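Local coordinates for protein nitroreductase (Mycolicibacterium smegmatis, PDB 6WTA) that binds the deazaflavin coenzyme F420 and probably acts as an F420-dependent oxidoreductase that passes electrons between the cofactor and quinones, at residues P34-T39 with L53-E58; F38-A43 with F79-N84. All coordinates share one frame; numbering follows the deposited sequence. Where two conformers were deposited one is given.

Contact 1. Residues P34-T39 with L53-E58; sequences PIVLFT and LMRVEE
L53 meets F38 with its CB, CG and CD1; the two side chains cross at about a right angle, with L53 CD1 3.7 Å from F38 CD2, set obliquely to the ring. F38 holds its CG beside its own backbone N (chi1 -70°), which lays the CD2-CE2 side of the ring against L53. At the backbone, V36 and L53 form an antiparallel hydrogen-bonded pair: V36 N gives to L53 O at 2.8 Å and L53 N returns a bond to V36 O at 2.9 Å, both running nearly along the C=O axis. These are rungs of the hairpin of strands 33-41 and 48-58, part of the antiparallel sheet of the split beta-barrel fold usual in this family; I35, L53 and M54 belong to the F420 pocket. Past the paired residues, R55 N donates a hydrogen bond to P34 O at 3.1 Å, tilted 34° from the carbonyl plane, while a water bridges P34 O and R55 O. The R55 chain, extended from CG to NE, crosses V36, with CG 3.7 Å from V36 CG1, and its guanidinium reaches D91 in a salt bridge. Replacing V36 by an alanine would probably open a gap beside R55 CB and CG, leaving that part of the chain less supported although D91 still holds its end. M54, bent at chi2 and chi3, curls back so that its CE comes 4.0 Å from I35 CG2.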
loop_
_atom_site.group_PDB
_atom_site.type_symbol
_atom_site.label_atom_id
_atom_site.label_comp_id
_atom_site.label_asym_id
_atom_site.label_seq_id
_atom_site.Cartn_x
_atom_site.Cartn_y
_atom_site.Cartn_z
ATOM N N PRO A 34 10.171 -3.235 -6.009
ATOM C CA PRO A 34 9.742 -1.834 -6.044
ATOM C C PRO A 34 8.553 -1.552 -5.135
ATOM O O PRO A 34 7.756 -2.429 -4.791
ATOM C CB PRO A 34 9.368 -1.614 -7.515
ATOM C CG PRO A 34 9.010 -2.982 -8.027
ATOM C CD PRO A 34 9.915 -3.938 -7.282
ATOM N N ILE A 35 8.451 -0.280 -4.750
ATOM C CA ILE A 35 7.395 0.186 -3.870
ATOM C C ILE A 35 6.758 1.432 -4.473
ATOM O O ILE A 35 7.316 2.086 -5.357
ATOM C CB ILE A 35 7.908 0.487 -2.442
ATOM C CG1 ILE A 35 8.806 1.725 -2.445
ATOM C CG2 ILE A 35 8.666 -0.705 -1.884
ATOM C CD1 ILE A 35 9.275 2.142 -1.057
ATOM N N VAL A 36 5.562 1.747 -3.978
ATOM C CA VAL A 36 4.826 2.945 -4.356
ATOM C C VAL A 36 4.508 3.715 -3.084
ATOM O O VAL A 36 4.411 3.136 -1.998
ATOM C CB VAL A 36 3.531 2.601 -5.123
ATOM C CG1 VAL A 36 3.849 2.030 -6.493
ATOM C CG2 VAL A 36 2.680 1.624 -4.315
ATOM N N LEU A 37 4.335 5.029 -3.216
ATOM C CA LEU A 37 4.002 5.889 -2.083
ATOM C C LEU A 37 2.548 6.322 -2.200
ATOM O O LEU A 37 2.175 7.008 -3.157
ATOM C CB LEU A 37 4.922 7.110 -2.030
ATOM C CG LEU A 37 4.718 8.061 -0.847
ATOM C CD1 LEU A 37 4.894 7.304 0.475
ATOM C CD2 LEU A 37 5.659 9.245 -0.902
ATOM N N PHE A 38 1.736 5.917 -1.238
ATOM C CA PHE A 38 0.352 6.353 -1.175
ATOM C C PHE A 38 0.202 7.502 -0.190
ATOM O O PHE A 38 0.847 7.524 0.864
ATOM C CB PHE A 38 -0.567 5.209 -0.752
ATOM C CG PHE A 38 -0.716 4.143 -1.784
ATOM C CD1 PHE A 38 -1.695 4.243 -2.752
ATOM C CD2 PHE A 38 0.099 3.028 -1.767
ATOM C CE1 PHE A 38 -1.845 3.252 -3.703
ATOM C CE2 PHE A 38 -0.051 2.035 -2.712
ATOM C CZ PHE A 38 -1.020 2.150 -3.683
ATOM N N THR A 39 -0.649 8.458 -0.548
ATOM C CA THR A 39 -1.091 9.508 0.361
ATOM C C THR A 39 -2.508 9.172 0.806
ATOM O O THR A 39 -3.402 9.016 -0.032
ATOM C CB THR A 39 -1.053 10.885 -0.300
ATOM O OG1 THR A 39 0.234 11.104 -0.893
ATOM C CG2 THR A 39 -1.325 11.975 0.741
ATOM N N LEU A 53 3.825 1.213 0.124
ATOM C CA LEU A 53 3.407 -0.177 0.019
ATOM C C LEU A 53 4.138 -0.811 -1.156
ATOM O O LEU A 53 4.712 -0.113 -1.996
ATOM C CB LEU A 53 1.895 -0.296 -0.181
ATOM C CG LEU A 53 0.992 0.235 0.934
ATOM C CD1 LEU A 53 -0.469 0.115 0.519
ATOM C CD2 LEU A 53 1.260 -0.496 2.228
ATOM N N MET A 54 4.114 -2.142 -1.222
ATOM C CA MET A 54 4.713 -2.803 -2.372
ATOM C C MET A 54 3.959 -2.412 -3.637
ATOM O O MET A 54 2.749 -2.174 -3.616
ATOM C CB MET A 54 4.695 -4.325 -2.217
ATOM C CG MET A 54 5.442 -4.867 -1.010
ATOM S SD MET A 54 7.083 -4.166 -0.734
ATOM C CE MET A 54 7.916 -4.578 -2.265
ATOM N N ARG A 55 4.686 -2.353 -4.752
ATOM C CA ARG A 55 4.082 -2.011 -6.036
ATOM C C ARG A 55 3.389 -3.235 -6.631
ATOM O O ARG A 55 4.040 -4.242 -6.936
ATOM C CB ARG A 55 5.138 -1.480 -7.003
ATOM C CG ARG A 55 4.578 -1.074 -8.354
ATOM C CD ARG A 55 5.685 -0.781 -9.366
ATOM N NE ARG A 55 5.129 -0.234 -10.601
ATOM C CZ ARG A 55 4.681 -0.969 -11.614
ATOM N NH1 ARG A 55 4.730 -2.291 -11.552
ATOM N NH2 ARG A 55 4.178 -0.385 -12.690
ATOM N N VAL A 56 2.072 -3.141 -6.794
ATOM C CA VAL A 56 1.251 -4.150 -7.461
ATOM C C VAL A 56 0.395 -3.384 -8.461
ATOM O O VAL A 56 -0.456 -2.579 -8.059
ATOM C CB VAL A 56 0.377 -4.945 -6.477
ATOM C CG1 VAL A 56 -0.343 -6.071 -7.210
ATOM C CG2 VAL A 56 1.229 -5.486 -5.339
ATOM N N GLU A 57 0.623 -3.610 -9.755
ATOM C CA GLU A 57 0.059 -2.745 -10.784
ATOM C C GLU A 57 -0.381 -3.543 -12.001
ATOM O O GLU A 57 0.219 -4.563 -12.346
ATOM C CB GLU A 57 1.083 -1.684 -11.222
ATOM C CG GLU A 57 0.578 -0.664 -12.235
ATOM C CD GLU A 57 0.734 -1.111 -13.684
ATOM O OE1 GLU A 57 0.154 -0.444 -14.567
ATOM O OE2 GLU A 57 1.436 -2.114 -13.947
ATOM N N GLU A 58 -1.430 -3.051 -12.658
ATOM C CA GLU A 58 -1.904 -3.639 -13.908
ATOM C C GLU A 58 -2.761 -2.608 -14.623
ATOM O O GLU A 58 -3.727 -2.099 -14.044
ATOM C CB GLU A 58 -2.693 -4.924 -13.645
ATOM C CG GLU A 58 -3.308 -5.555 -14.884
ATOM C CD GLU A 58 -4.134 -6.794 -14.562
ATOM O OE1 GLU A 58 -3.617 -7.921 -14.727
ATOM O OE2 GLU A 58 -5.298 -6.642 -14.135
HETATM O O HOH W 1 6.692 -4.841 -5.834
#

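Contact 2. Residues F38-A43 with F79-N84; sequences FTTTGA and FNVKAN
The end of strand 33-41 passes the last turn of helix 76-83, the backbones drawing together from 6.7 Å between T40 CA and V81 CA to 4.7 Å between A43 CA and N80 CA. N80 carries much of the contact. Its OD1 accepts A43 N at 2.8 Å from above the carbonyl plane, 54° out of it, and its CB rests 3.3 Å from T41 O. With OD1 turned to the loop, ND2 binds a water shared with T40 OG1, whose hydroxyl is also hydrogen-bonded to R49 O, and donates to the coenzyme, so one amide joins loop, helix and F420; G42, A43 and F79 also belong to the pocket. Here the end of a strand of the antiparallel sheet and the loop after it pack on the helix's C-terminal turn. N84, the first residue past the helix, crosses T41 at about a right angle, and its ND2 donates to T41 O at 3.0 Å, well above the carbonyl plane of T41 yet nearly within its own amide plane. The same ND2 gives to a water that reaches A43 O, while another water links T41 N to N84 O. Apolar contact is slight: A43 CB presses on A83 CB at a tight 3.5 Å.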
loop_
_atom_site.group_PDB
_atom_site.type_symbol
_atom_site.label_atom_id
_atom_site.label_comp_id
_atom_site.label_asym_id
_atom_site.label_seq_id
_atom_site.Cartn_x
_atom_site.Cartn_y
_atom_site.Cartn_z
ATOM N N PHE A 38 1.736 5.917 -1.238
ATOM C CA PHE A 38 0.352 6.353 -1.175
ATOM C C PHE A 38 0.202 7.502 -0.190
ATOM O O PHE A 38 0.847 7.524 0.864
ATOM C CB PHE A 38 -0.567 5.209 -0.752
ATOM C CG PHE A 38 -0.716 4.143 -1.784
ATOM C CD1 PHE A 38 -1.695 4.243 -2.752
ATOM C CD2 PHE A 38 0.099 3.028 -1.767
ATOM C CE1 PHE A 38 -1.845 3.252 -3.703
ATOM C CE2 PHE A 38 -0.051 2.035 -2.712
ATOM C CZ PHE A 38 -1.020 2.150 -3.683
ATOM N N THR A 39 -0.649 8.458 -0.548
ATOM C CA THR A 39 -1.091 9.508 0.361
ATOM C C THR A 39 -2.508 9.172 0.806
ATOM O O THR A 39 -3.402 9.016 -0.032
ATOM C CB THR A 39 -1.053 10.885 -0.300
ATOM O OG1 THR A 39 0.234 11.104 -0.893
ATOM C CG2 THR A 39 -1.325 11.975 0.741
ATOM N N THR A 40 -2.710 9.063 2.113
ATOM C CA THR A 40 -3.990 8.687 2.694
ATOM C C THR A 40 -4.444 9.774 3.663
ATOM O O THR A 40 -3.695 10.699 3.985
ATOM C CB THR A 40 -3.882 7.344 3.421
ATOM O OG1 THR A 40 -2.990 7.486 4.533
ATOM C CG2 THR A 40 -3.355 6.270 2.483
ATOM N N THR A 41 -5.686 9.644 4.143
ATOM C CA THR A 41 -6.266 10.582 5.098
ATOM C C THR A 41 -6.768 9.816 6.315
ATOM O O THR A 41 -7.553 8.870 6.173
ATOM C CB THR A 41 -7.426 11.374 4.482
ATOM O OG1 THR A 41 -6.979 12.052 3.302
ATOM C CG2 THR A 41 -7.966 12.392 5.481
ATOM N N GLY A 42 -6.340 10.237 7.503
ATOM C CA GLY A 42 -6.682 9.503 8.709
ATOM C C GLY A 42 -8.157 9.630 9.056
ATOM O O GLY A 42 -8.744 10.712 8.999
ATOM N N ALA A 43 -8.751 8.501 9.449
ATOM C CA ALA A 43 -10.197 8.462 9.651
ATOM C C ALA A 43 -10.634 9.404 10.761
ATOM O O ALA A 43 -11.709 10.011 10.681
ATOM C CB ALA A 43 -10.644 7.032 9.958
ATOM N N PHE A 79 -8.195 1.138 7.998
ATOM C CA PHE A 79 -9.379 1.873 8.428
ATOM C C PHE A 79 -9.442 3.247 7.776
ATOM O O PHE A 79 -10.536 3.739 7.473
ATOM C CB PHE A 79 -9.377 1.989 9.951
ATOM C CG PHE A 79 -9.296 0.659 10.655
ATOM C CD1 PHE A 79 -10.434 -0.110 10.839
ATOM C CD2 PHE A 79 -8.085 0.177 11.131
ATOM C CE1 PHE A 79 -10.367 -1.334 11.483
ATOM C CE2 PHE A 79 -8.014 -1.049 11.776
ATOM C CZ PHE A 79 -9.158 -1.802 11.956
ATOM N N ASN A 80 -8.283 3.863 7.524
ATOM C CA ASN A 80 -8.257 5.194 6.924
ATOM C C ASN A 80 -8.790 5.172 5.498
ATOM O O ASN A 80 -9.564 6.050 5.100
ATOM C CB ASN A 80 -6.835 5.756 6.956
ATOM C CG ASN A 80 -6.352 6.043 8.363
ATOM O OD1 ASN A 80 -7.154 6.194 9.277
ATOM N ND2 ASN A 80 -5.043 6.154 8.535
ATOM N N VAL A 81 -8.391 4.166 4.712
ATOM C CA VAL A 81 -8.800 4.089 3.315
ATOM C C VAL A 81 -10.257 3.666 3.202
ATOM O O VAL A 81 -10.955 4.072 2.264
ATOM C CB VAL A 81 -7.858 3.130 2.567
ATOM C CG1 VAL A 81 -8.308 2.927 1.138
ATOM C CG2 VAL A 81 -6.421 3.659 2.616
ATOM N N LYS A 82 -10.747 2.858 4.142
ATOM C CA LYS A 82 -12.172 2.552 4.166
ATOM C C LYS A 82 -12.976 3.794 4.533
ATOM O O LYS A 82 -14.053 4.035 3.975
ATOM C CB LYS A 82 -12.454 1.407 5.141
ATOM C CG LYS A 82 -12.026 0.039 4.624
ATOM C CD LYS A 82 -12.016 -1.020 5.724
ATOM C CE LYS A 82 -13.394 -1.214 6.340
ATOM N NZ LYS A 82 -14.401 -1.686 5.346
ATOM N N ALA A 83 -12.451 4.610 5.453
ATOM C CA ALA A 83 -13.147 5.830 5.854
ATOM C C ALA A 83 -13.016 6.914 4.794
ATOM O O ALA A 83 -13.972 7.658 4.536
ATOM C CB ALA A 83 -12.594 6.330 7.189
ATOM N N ASN A 84 -11.836 7.026 4.184
ATOM C CA ASN A 84 -11.534 8.048 3.184
ATOM C C ASN A 84 -10.971 7.343 1.956
ATOM O O ASN A 84 -9.753 7.155 1.841
ATOM C CB ASN A 84 -10.549 9.075 3.734
ATOM C CG ASN A 84 -11.117 9.853 4.893
ATOM O OD1 ASN A 84 -12.155 10.499 4.768
ATOM N ND2 ASN A 84 -10.435 9.803 6.029
HETATM O O HOH W 2 -3.059 5.897 6.651
HETATM O O HOH W 3 -7.288 7.934 2.416
HETATM O O HOH W 4 -11.789 11.480 7.930
#

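Both contacts start from strand 33-41 and share F38 and T39, with centres about 16 Å apart. Running from the N terminus, the chain passes along this strand, leaves through the loop at G42 and A43, and returns as strand 48-58, where contact 1 closes the short hairpin over 13 intervening residues. It then goes through strand 61-65 to helix 76-83, where contact 2 closes a longer loop of 35 residues back to the end of strand 33-41. The two closures start from the same strand; residues 53-58 lie within the longer loop. Contact 1 joins neighbouring strands of the sheet; contact 2 ties the sheet to the helix, and both border F420.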